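Local coordinates for protein 2-oxoadipate dioxygenase/decarboxylase (Pseudomonas putida, PDB 6W1G) that catalyses the iron(II)-dependent decarboxylation and hydroxylation of 2-oxoadipate to D-2-hydroxyglutarate, a step in D-lysine catabolism, at residues P9-S17 with A115-F126; R64-V75 with P222-L232. All coordinates share one frame; numbering follows the deposited sequence.

Contact 1 of 2, residues P9-S17 with A115-F126; sequences PDSIRAQFS and AVHEQSLHVSPF
Asp10 and Ala14 of helix 9-17 lie against Ser120 and Ser124 of the short helix 118-123 and its exit, the two axes running the same general way at 35°, with a closest approach of 9.3 Å. Arg13 carries most of the polar contact. Its CG stands anti to the backbone N (chi1 -175°), and the chain bends at chi3, which brings the guanidinium to the C-terminal end of helix 118-123. There NE and NH2 both grip the single oxygen Ser124 O, each at 2.9 Å. NH2 comes in the carbonyl plane on a lone pair, while NE stands above that plane. NH2 is shared with a second grip, on Asp10 OD1, where NH1 joins it. NH1 meets the anti lone pair of Asp10 OD1 at 3.0 Å, and NH2 reaches that oxygen from above the carboxylate plane, making a salt bridge. NH1 also donates to Met91 O. Ala115 CB sits over one guanidinium face, 3.6 Å from Arg13 NH2. A leucine in place of Arg13 has no side-chain N-H to offer, and would probably leave Ser124 O and Met91 O without these donors and the Asp10 carboxylate without its charged mate. Asp10 CB rests on Val123 CG1 at 3.7 Å. Ser17 CB lies over the Phe126 ring in a CH-pi contact, 3.9 Å from the centroid; its OG turns to Arg69 NH2. Phe126 CE2, across the ring from CD1, touches the edge of the Phe16 ring at CD2, 3.6 Å away, with the planes oblique. Ser124 OG accepts from Phe126 N, which forms an ST turn. The arrangement packs the N-terminal helix on a helix-and-turn connection between strands 108-114 and 127-133 of the mixed sheet, with an arginine at the carbonyl end of the short helix.

Contact 2 of 2, residues R64-V75 with P222-L232; sequences RLDQERHGAIRV and PHINHLTPRTL. With NI (nickel (II) ion), chain B.
His70 and Thr228 form a hydrogen-bonded pair of antiparallel strands that run at 163° to each other. His70 N donates to Thr228 O at 3.0 Å, and Thr228 N returns a bond to His70 O at 2.8 Å. His70, Ala72, His226 and Thr228 share one face of the sheet, where the metal sits. The His70 CG lies between the backbone N and the carbonyl carbon (chi1 78°), which lays the ring alongside Thr228, CB over its face, and turns NE2 to the nickel, 2.1 Å away. Ala72 CB covers one face of the His226 ring. His226 NE2 and three waters also bind the metal; Glu294, bonded to Thr228 OG1, is the third protein ligand, and Glu296 accepts from His70 ND1, which should fix the ring's rotation. Nickel occupies this two-histidine, one-glutamate site here; the same residues bind the iron(II) cofactor. Arg74, a 2-oxoadipate ligand, pairs with Asp215.

Arg230 can be followed outward. Its CB is 4.0 Å from Glu68 CG. CG touches Leu65 CD1 at 3.9 Å. CD lies 3.3 Å from Glu68 OE1, and NE again borders Leu65 CD1. NH1 ends in a nearly straight salt bridge to Glu68 OE1, 2.9 Å and 164°. Arg64 NE reaches Glu68 OE1 from the opposite face of the carboxylate. Glu61 pairs with Arg230 NH2, and Arg127 with Glu68 OE2.

Strand 226-229 is an edge strand of the mixed sheet. Strand 69-75 lies between it and strand 127-133, which runs parallel to 69-75. Helices 9-27 and 29-48 pack on Leu227, and strand 288-298 meets Thr228.

Contact 2 is the more deeply buried: all but a few of its touching residues are interior, and it lies nearer the chain's centre. Contact 1 sits further out and is only partly buried. Neither repeats the other's elements, since one joins helix 9-27 to a helical connection and the other pairs two strands of the mixed sheet. Their chemistry differs accordingly. Contact 1 relies on an arginine that bonds a helix-end carbonyl and an aspartate of its own helix, with a few apolar touches, while contact 2 combines strand hydrogen bonds, metal ligation and a salt-bridge network. They meet directly: Ser17 OG probably bonds to Arg69 NH2 at 2.9 Å, and Pro125 packs on Glu68.

Contact 1 of 2, residues P9-S17 with A115-F126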
# COMPACT_ATOMS: atom_id res chain seq x y z
N PRO A 9 8.56 -17.87 0.43
CA PRO A 9 8.74 -16.43 0.35
C PRO A 9 7.70 -15.66 1.15
O PRO A 9 8.01 -14.60 1.71
CB PRO A 9 8.61 -16.16 -1.16
CG PRO A 9 9.10 -17.45 -1.79
CD PRO A 9 8.60 -18.52 -0.90
N ASP A 10 6.47 -16.17 1.23
CA ASP A 10 5.44 -15.47 2.01
C ASP A 10 5.83 -15.40 3.48
O ASP A 10 5.57 -14.39 4.16
CB ASP A 10 4.10 -16.21 1.89
CG ASP A 10 3.53 -16.20 0.49
OD1 ASP A 10 3.73 -15.24 -0.29
OD2 ASP A 10 2.83 -17.17 0.17
N SER A 11 6.46 -16.44 4.01
CA SER A 11 6.88 -16.43 5.41
C SER A 11 8.00 -15.42 5.63
O SER A 11 8.06 -14.77 6.67
CB SER A 11 7.29 -17.82 5.88
OG SER A 11 8.52 -18.25 5.34
N ILE A 12 8.93 -15.32 4.69
CA ILE A 12 9.98 -14.31 4.79
C ILE A 12 9.37 -12.91 4.79
O ILE A 12 9.77 -12.05 5.58
CB ILE A 12 11.01 -14.44 3.66
CG1 ILE A 12 11.56 -15.87 3.58
CG2 ILE A 12 12.18 -13.50 3.89
CD1 ILE A 12 12.61 -16.07 2.47
N ARG A 13 8.38 -12.67 3.91
CA ARG A 13 7.71 -11.37 3.88
C ARG A 13 7.06 -11.05 5.21
O ARG A 13 7.17 -9.94 5.72
CB ARG A 13 6.67 -11.37 2.76
CG ARG A 13 6.02 -10.04 2.56
CD ARG A 13 5.14 -9.95 1.33
NE ARG A 13 4.03 -10.87 1.36
CZ ARG A 13 3.93 -12.04 0.76
NH1 ARG A 13 4.89 -12.54 0.02
NH2 ARG A 13 2.82 -12.75 0.92
N ALA A 14 6.36 -12.03 5.82
CA ALA A 14 5.72 -11.75 7.11
C ALA A 14 6.75 -11.41 8.16
O ALA A 14 6.56 -10.49 8.97
CB ALA A 14 4.89 -12.96 7.54
N GLN A 15 7.87 -12.15 8.17
CA GLN A 15 8.93 -11.88 9.13
C GLN A 15 9.57 -10.51 8.91
O GLN A 15 9.88 -9.78 9.87
CB GLN A 15 9.98 -12.97 9.03
CG GLN A 15 9.54 -14.28 9.65
CD GLN A 15 10.48 -15.41 9.38
OE1 GLN A 15 11.43 -15.27 8.61
NE2 GLN A 15 10.22 -16.54 10.00
N PHE A 16 9.76 -10.14 7.65
CA PHE A 16 10.33 -8.84 7.33
C PHE A 16 9.41 -7.71 7.75
O PHE A 16 9.85 -6.73 8.36
CB PHE A 16 10.63 -8.76 5.83
CG PHE A 16 11.22 -7.46 5.38
CD1 PHE A 16 12.56 -7.18 5.57
CD2 PHE A 16 10.44 -6.51 4.76
CE1 PHE A 16 13.11 -5.96 5.15
CE2 PHE A 16 10.99 -5.31 4.37
CZ PHE A 16 12.32 -5.03 4.57
N SER A 17 8.11 -7.84 7.46
CA SER A 17 7.15 -6.82 7.87
C SER A 17 7.19 -6.65 9.38
O SER A 17 7.18 -5.53 9.92
CB SER A 17 5.78 -7.22 7.42
OG SER A 17 4.83 -6.27 7.85
N ALA A 115 2.82 -9.06 -2.87
CA ALA A 115 2.36 -10.33 -3.40
C ALA A 115 1.09 -10.08 -4.20
O ALA A 115 0.43 -9.06 -4.10
CB ALA A 115 2.11 -11.28 -2.26
N VAL A 116 0.75 -11.06 -5.03
CA VAL A 116 -0.30 -10.86 -6.03
C VAL A 116 -1.50 -11.79 -5.91
O VAL A 116 -2.57 -11.49 -6.46
CB VAL A 116 0.28 -10.88 -7.46
CG1 VAL A 116 1.36 -9.79 -7.62
CG2 VAL A 116 0.74 -12.27 -7.84
N HIS A 117 -1.38 -12.90 -5.22
CA HIS A 117 -2.40 -13.93 -5.17
C HIS A 117 -3.03 -13.86 -3.78
O HIS A 117 -2.29 -13.69 -2.79
CB HIS A 117 -1.75 -15.26 -5.40
CG HIS A 117 -2.66 -16.42 -5.48
ND1 HIS A 117 -3.30 -16.94 -4.38
CD2 HIS A 117 -2.94 -17.25 -6.51
CE1 HIS A 117 -3.94 -18.04 -4.73
NE2 HIS A 117 -3.73 -18.26 -6.02
N GLU A 118 -4.34 -14.02 -3.70
CA GLU A 118 -5.04 -13.93 -2.42
C GLU A 118 -4.50 -14.84 -1.34
O GLU A 118 -4.53 -14.47 -0.17
CB GLU A 118 -6.54 -14.18 -2.60
CG GLU A 118 -6.91 -15.53 -3.23
CD GLU A 118 -6.82 -15.57 -4.76
OE1 GLU A 118 -6.46 -14.59 -5.40
OE2 GLU A 118 -7.09 -16.66 -5.33
N GLN A 119 -4.01 -16.04 -1.68
CA GLN A 119 -3.50 -16.91 -0.63
C GLN A 119 -2.17 -16.38 -0.10
O GLN A 119 -1.89 -16.46 1.09
CB GLN A 119 -3.34 -18.33 -1.12
CG GLN A 119 -2.78 -19.30 -0.04
CD GLN A 119 -3.49 -19.21 1.33
OE1 GLN A 119 -4.72 -19.11 1.41
NE2 GLN A 119 -2.70 -19.26 2.43
N SER A 120 -1.33 -15.86 -0.97
CA SER A 120 -0.08 -15.23 -0.53
C SER A 120 -0.38 -14.01 0.33
O SER A 120 0.25 -13.81 1.39
CB SER A 120 0.75 -14.79 -1.72
OG SER A 120 0.90 -15.80 -2.68
N LEU A 121 -1.31 -13.17 -0.13
CA LEU A 121 -1.70 -11.96 0.59
C LEU A 121 -2.25 -12.32 1.95
O LEU A 121 -2.09 -11.55 2.91
CB LEU A 121 -2.71 -11.20 -0.25
CG LEU A 121 -2.14 -10.60 -1.52
CD1 LEU A 121 -3.18 -10.27 -2.57
CD2 LEU A 121 -1.36 -9.34 -1.18
N HIS A 122 -2.91 -13.46 2.06
CA HIS A 122 -3.44 -13.90 3.33
C HIS A 122 -2.34 -14.14 4.32
O HIS A 122 -2.48 -13.82 5.50
CB HIS A 122 -4.26 -15.16 3.07
CG HIS A 122 -4.85 -15.75 4.29
ND1 HIS A 122 -6.01 -15.26 4.86
CD2 HIS A 122 -4.43 -16.75 5.09
CE1 HIS A 122 -6.31 -15.98 5.91
NE2 HIS A 122 -5.35 -16.86 6.11
N VAL A 123 -1.26 -14.78 3.89
CA VAL A 123 -0.11 -15.02 4.76
C VAL A 123 0.55 -13.69 5.15
O VAL A 123 0.89 -13.48 6.33
CB VAL A 123 0.89 -15.99 4.13
CG1 VAL A 123 2.14 -16.14 5.03
CG2 VAL A 123 0.22 -17.32 3.87
N SER A 124 0.71 -12.79 4.20
CA SER A 124 1.18 -11.44 4.50
C SER A 124 0.82 -10.49 3.39
O SER A 124 1.30 -10.68 2.25
CB SER A 124 2.69 -11.36 4.71
OG SER A 124 3.06 -9.99 4.90
N PRO A 125 0.07 -9.42 3.67
CA PRO A 125 -0.26 -8.45 2.64
C PRO A 125 0.69 -7.26 2.63
O PRO A 125 0.38 -6.20 2.05
CB PRO A 125 -1.66 -7.99 3.04
CG PRO A 125 -1.57 -7.98 4.52
CD PRO A 125 -0.75 -9.22 4.89
N PHE A 126 1.87 -7.41 3.22
CA PHE A 126 2.83 -6.31 3.25
C PHE A 126 3.14 -5.80 1.87
O PHE A 126 3.40 -6.59 0.94
CB PHE A 126 4.11 -6.79 3.94
CG PHE A 126 5.12 -5.75 4.17
CD1 PHE A 126 4.84 -4.66 4.98
CD2 PHE A 126 6.39 -5.86 3.63
CE1 PHE A 126 5.81 -3.69 5.23
CE2 PHE A 126 7.36 -4.93 3.90
CZ PHE A 126 7.07 -3.83 4.70
O HOH W 1 1.83 -18.03 -1.90

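Contact 2 of 2, residues R64-V75 with P222-L232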
# COMPACT_ATOMS: atom_id res chain seq x y z
N ARG A 64 -5.22 -11.76 8.72
CA ARG A 64 -4.08 -10.94 8.27
C ARG A 64 -4.13 -9.53 8.84
O ARG A 64 -3.14 -8.80 8.78
CB ARG A 64 -4.01 -10.90 6.73
CG ARG A 64 -4.87 -9.85 6.11
CD ARG A 64 -4.97 -9.94 4.56
NE ARG A 64 -5.21 -8.63 4.01
CZ ARG A 64 -5.20 -8.31 2.73
NH1 ARG A 64 -5.17 -9.23 1.80
NH2 ARG A 64 -5.20 -7.04 2.37
N LEU A 65 -5.29 -9.11 9.36
CA LEU A 65 -5.53 -7.70 9.65
C LEU A 65 -4.56 -7.13 10.68
O LEU A 65 -4.08 -6.01 10.53
CB LEU A 65 -6.96 -7.57 10.16
CG LEU A 65 -7.35 -6.19 10.66
CD1 LEU A 65 -7.28 -5.14 9.60
CD2 LEU A 65 -8.74 -6.28 11.28
N ASP A 66 -4.31 -7.86 11.77
CA ASP A 66 -3.59 -7.27 12.88
C ASP A 66 -2.18 -6.87 12.51
O ASP A 66 -1.66 -5.89 13.04
CB ASP A 66 -3.53 -8.22 14.06
CG ASP A 66 -2.78 -7.62 15.22
OD1 ASP A 66 -3.22 -6.56 15.70
OD2 ASP A 66 -1.73 -8.18 15.61
N GLN A 67 -1.54 -7.59 11.60
CA GLN A 67 -0.17 -7.28 11.18
C GLN A 67 -0.09 -6.54 9.86
O GLN A 67 1.02 -6.28 9.38
CB GLN A 67 0.68 -8.55 11.17
CG GLN A 67 0.81 -9.17 12.57
CD GLN A 67 1.60 -8.26 13.51
OE1 GLN A 67 2.74 -7.90 13.21
NE2 GLN A 67 1.00 -7.87 14.62
N GLU A 68 -1.20 -6.21 9.26
CA GLU A 68 -1.23 -5.66 7.91
C GLU A 68 -0.67 -4.24 7.88
O GLU A 68 -1.14 -3.35 8.60
CB GLU A 68 -2.66 -5.69 7.37
CG GLU A 68 -2.77 -5.02 6.01
CD GLU A 68 -3.99 -5.44 5.20
OE1 GLU A 68 -4.80 -6.30 5.66
OE2 GLU A 68 -4.13 -4.87 4.08
N ARG A 69 0.33 -4.03 7.02
CA ARG A 69 1.00 -2.75 6.92
C ARG A 69 1.46 -2.50 5.50
O ARG A 69 1.57 -3.41 4.68
CB ARG A 69 2.26 -2.69 7.79
CG ARG A 69 2.06 -2.77 9.27
CD ARG A 69 3.35 -3.07 9.99
NE ARG A 69 3.75 -4.46 9.92
CZ ARG A 69 3.48 -5.36 10.84
NH1 ARG A 69 2.78 -5.03 11.94
NH2 ARG A 69 3.90 -6.60 10.57
N HIS A 70 1.76 -1.23 5.22
CA HIS A 70 2.59 -0.89 4.07
C HIS A 70 3.74 0.01 4.52
O HIS A 70 3.58 0.79 5.46
CB HIS A 70 1.88 -0.27 2.85
CG HIS A 70 1.52 1.18 2.93
ND1 HIS A 70 0.24 1.61 3.24
CD2 HIS A 70 2.24 2.29 2.65
CE1 HIS A 70 0.22 2.94 3.18
NE2 HIS A 70 1.41 3.38 2.83
N GLY A 71 4.87 -0.09 3.86
CA GLY A 71 5.93 0.88 4.01
C GLY A 71 6.04 1.73 2.77
O GLY A 71 5.51 1.39 1.71
N ALA A 72 6.72 2.86 2.91
CA ALA A 72 7.02 3.74 1.79
C ALA A 72 8.47 4.17 1.90
O ALA A 72 8.92 4.56 2.99
CB ALA A 72 6.12 4.98 1.84
N ILE A 73 9.19 4.09 0.78
CA ILE A 73 10.58 4.44 0.67
C ILE A 73 10.81 5.16 -0.64
O ILE A 73 10.00 5.10 -1.58
CB ILE A 73 11.49 3.20 0.71
CG1 ILE A 73 11.19 2.23 -0.45
CG2 ILE A 73 11.37 2.54 2.05
CD1 ILE A 73 12.16 1.07 -0.63
N ARG A 74 11.97 5.79 -0.73
CA ARG A 74 12.42 6.51 -1.92
C ARG A 74 13.85 6.11 -2.22
O ARG A 74 14.67 6.08 -1.31
CB ARG A 74 12.40 8.01 -1.65
CG ARG A 74 11.02 8.50 -1.24
CD ARG A 74 11.11 9.83 -0.50
NE ARG A 74 9.79 10.41 -0.29
CZ ARG A 74 9.57 11.46 0.48
NH1 ARG A 74 10.58 12.04 1.11
NH2 ARG A 74 8.34 11.92 0.62
N VAL A 75 14.14 5.80 -3.48
CA VAL A 75 15.48 5.50 -3.93
C VAL A 75 15.90 6.54 -4.95
O VAL A 75 15.07 7.30 -5.49
CB VAL A 75 15.64 4.06 -4.47
CG1 VAL A 75 15.40 3.08 -3.39
CG2 VAL A 75 14.72 3.81 -5.66
N PRO A 222 17.63 4.63 1.95
CA PRO A 222 16.16 4.84 1.91
C PRO A 222 15.46 4.52 3.22
O PRO A 222 14.83 3.46 3.39
CB PRO A 222 15.72 3.90 0.79
CG PRO A 222 16.68 2.79 0.85
CD PRO A 222 18.01 3.45 1.15
N HIS A 223 15.54 5.44 4.15
CA HIS A 223 14.88 5.24 5.43
C HIS A 223 13.37 5.21 5.25
O HIS A 223 12.82 5.65 4.23
CB HIS A 223 15.29 6.33 6.43
CG HIS A 223 15.15 7.73 5.92
ND1 HIS A 223 16.17 8.65 6.03
CD2 HIS A 223 14.13 8.37 5.31
CE1 HIS A 223 15.78 9.80 5.52
NE2 HIS A 223 14.55 9.66 5.07
N ILE A 224 12.68 4.69 6.25
CA ILE A 224 11.22 4.53 6.14
C ILE A 224 10.59 5.92 6.10
O ILE A 224 10.75 6.73 7.03
CB ILE A 224 10.69 3.70 7.31
CG1 ILE A 224 11.26 2.28 7.21
CG2 ILE A 224 9.18 3.70 7.32
CD1 ILE A 224 10.99 1.43 8.41
N ASN A 225 9.87 6.22 5.04
CA ASN A 225 9.14 7.47 4.96
C ASN A 225 7.87 7.41 5.79
O ASN A 225 7.47 8.42 6.42
CB ASN A 225 8.75 7.74 3.51
CG ASN A 225 8.04 9.03 3.33
OD1 ASN A 225 6.85 9.04 3.01
ND2 ASN A 225 8.73 10.15 3.50
N HIS A 226 7.23 6.26 5.80
CA HIS A 226 6.19 5.96 6.78
C HIS A 226 5.96 4.45 6.73
O HIS A 226 6.31 3.76 5.76
CB HIS A 226 4.91 6.76 6.59
CG HIS A 226 4.31 6.62 5.23
ND1 HIS A 226 4.53 7.53 4.23
CD2 HIS A 226 3.50 5.68 4.69
CE1 HIS A 226 3.87 7.18 3.14
NE2 HIS A 226 3.23 6.05 3.39
N LEU A 227 5.38 3.95 7.81
CA LEU A 227 4.88 2.60 7.92
C LEU A 227 3.44 2.71 8.41
O LEU A 227 3.21 3.26 9.49
CB LEU A 227 5.72 1.86 8.93
CG LEU A 227 5.81 0.43 8.92
CD1 LEU A 227 5.89 -0.34 7.75
CD2 LEU A 227 6.59 -0.15 10.01
N THR A 228 2.51 2.20 7.61
CA THR A 228 1.08 2.49 7.78
C THR A 228 0.34 1.23 8.16
O THR A 228 0.31 0.27 7.36
CB THR A 228 0.51 3.03 6.47
OG1 THR A 228 1.27 4.19 6.13
CG2 THR A 228 -0.96 3.35 6.61
N PRO A 229 -0.27 1.21 9.34
CA PRO A 229 -1.15 0.09 9.71
C PRO A 229 -2.53 0.28 9.12
O PRO A 229 -2.91 1.37 8.69
CB PRO A 229 -1.20 0.17 11.24
CG PRO A 229 -1.05 1.60 11.53
CD PRO A 229 -0.19 2.21 10.44
N ARG A 230 -3.28 -0.81 9.11
CA ARG A 230 -4.63 -0.84 8.57
C ARG A 230 -5.67 -0.81 9.69
O ARG A 230 -5.66 -1.66 10.58
CB ARG A 230 -4.85 -2.11 7.73
CG ARG A 230 -6.26 -2.23 7.20
CD ARG A 230 -6.45 -3.50 6.39
NE ARG A 230 -7.82 -3.65 5.99
CZ ARG A 230 -8.35 -4.71 5.39
NH1 ARG A 230 -7.60 -5.78 5.11
NH2 ARG A 230 -9.63 -4.73 5.07
N THR A 231 -6.54 0.20 9.64
CA THR A 231 -7.68 0.24 10.53
C THR A 231 -8.95 -0.09 9.78
O THR A 231 -9.09 0.19 8.60
CB THR A 231 -7.81 1.61 11.22
OG1 THR A 231 -8.88 1.60 12.17
CG2 THR A 231 -8.06 2.75 10.27
N LEU A 232 -9.92 -0.62 10.53
CA LEU A 232 -11.26 -0.84 10.00
C LEU A 232 -12.13 0.42 10.01
O LEU A 232 -13.21 0.41 9.45
CB LEU A 232 -11.97 -1.94 10.80
CG LEU A 232 -11.30 -3.30 10.73
CD1 LEU A 232 -12.06 -4.31 11.59
CD2 LEU A 232 -11.15 -3.80 9.30
NI NI B . 1.57 5.42 2.36
O HOH W 2 -4.12 -3.57 11.78
O HOH W 3 13.19 6.60 1.76
O HOH W 4 7.16 8.65 0.02
O HOH W 5 2.72 5.25 0.55
O HOH W 6 0.09 5.20 0.97
O HOH W 7 1.24 7.46 1.39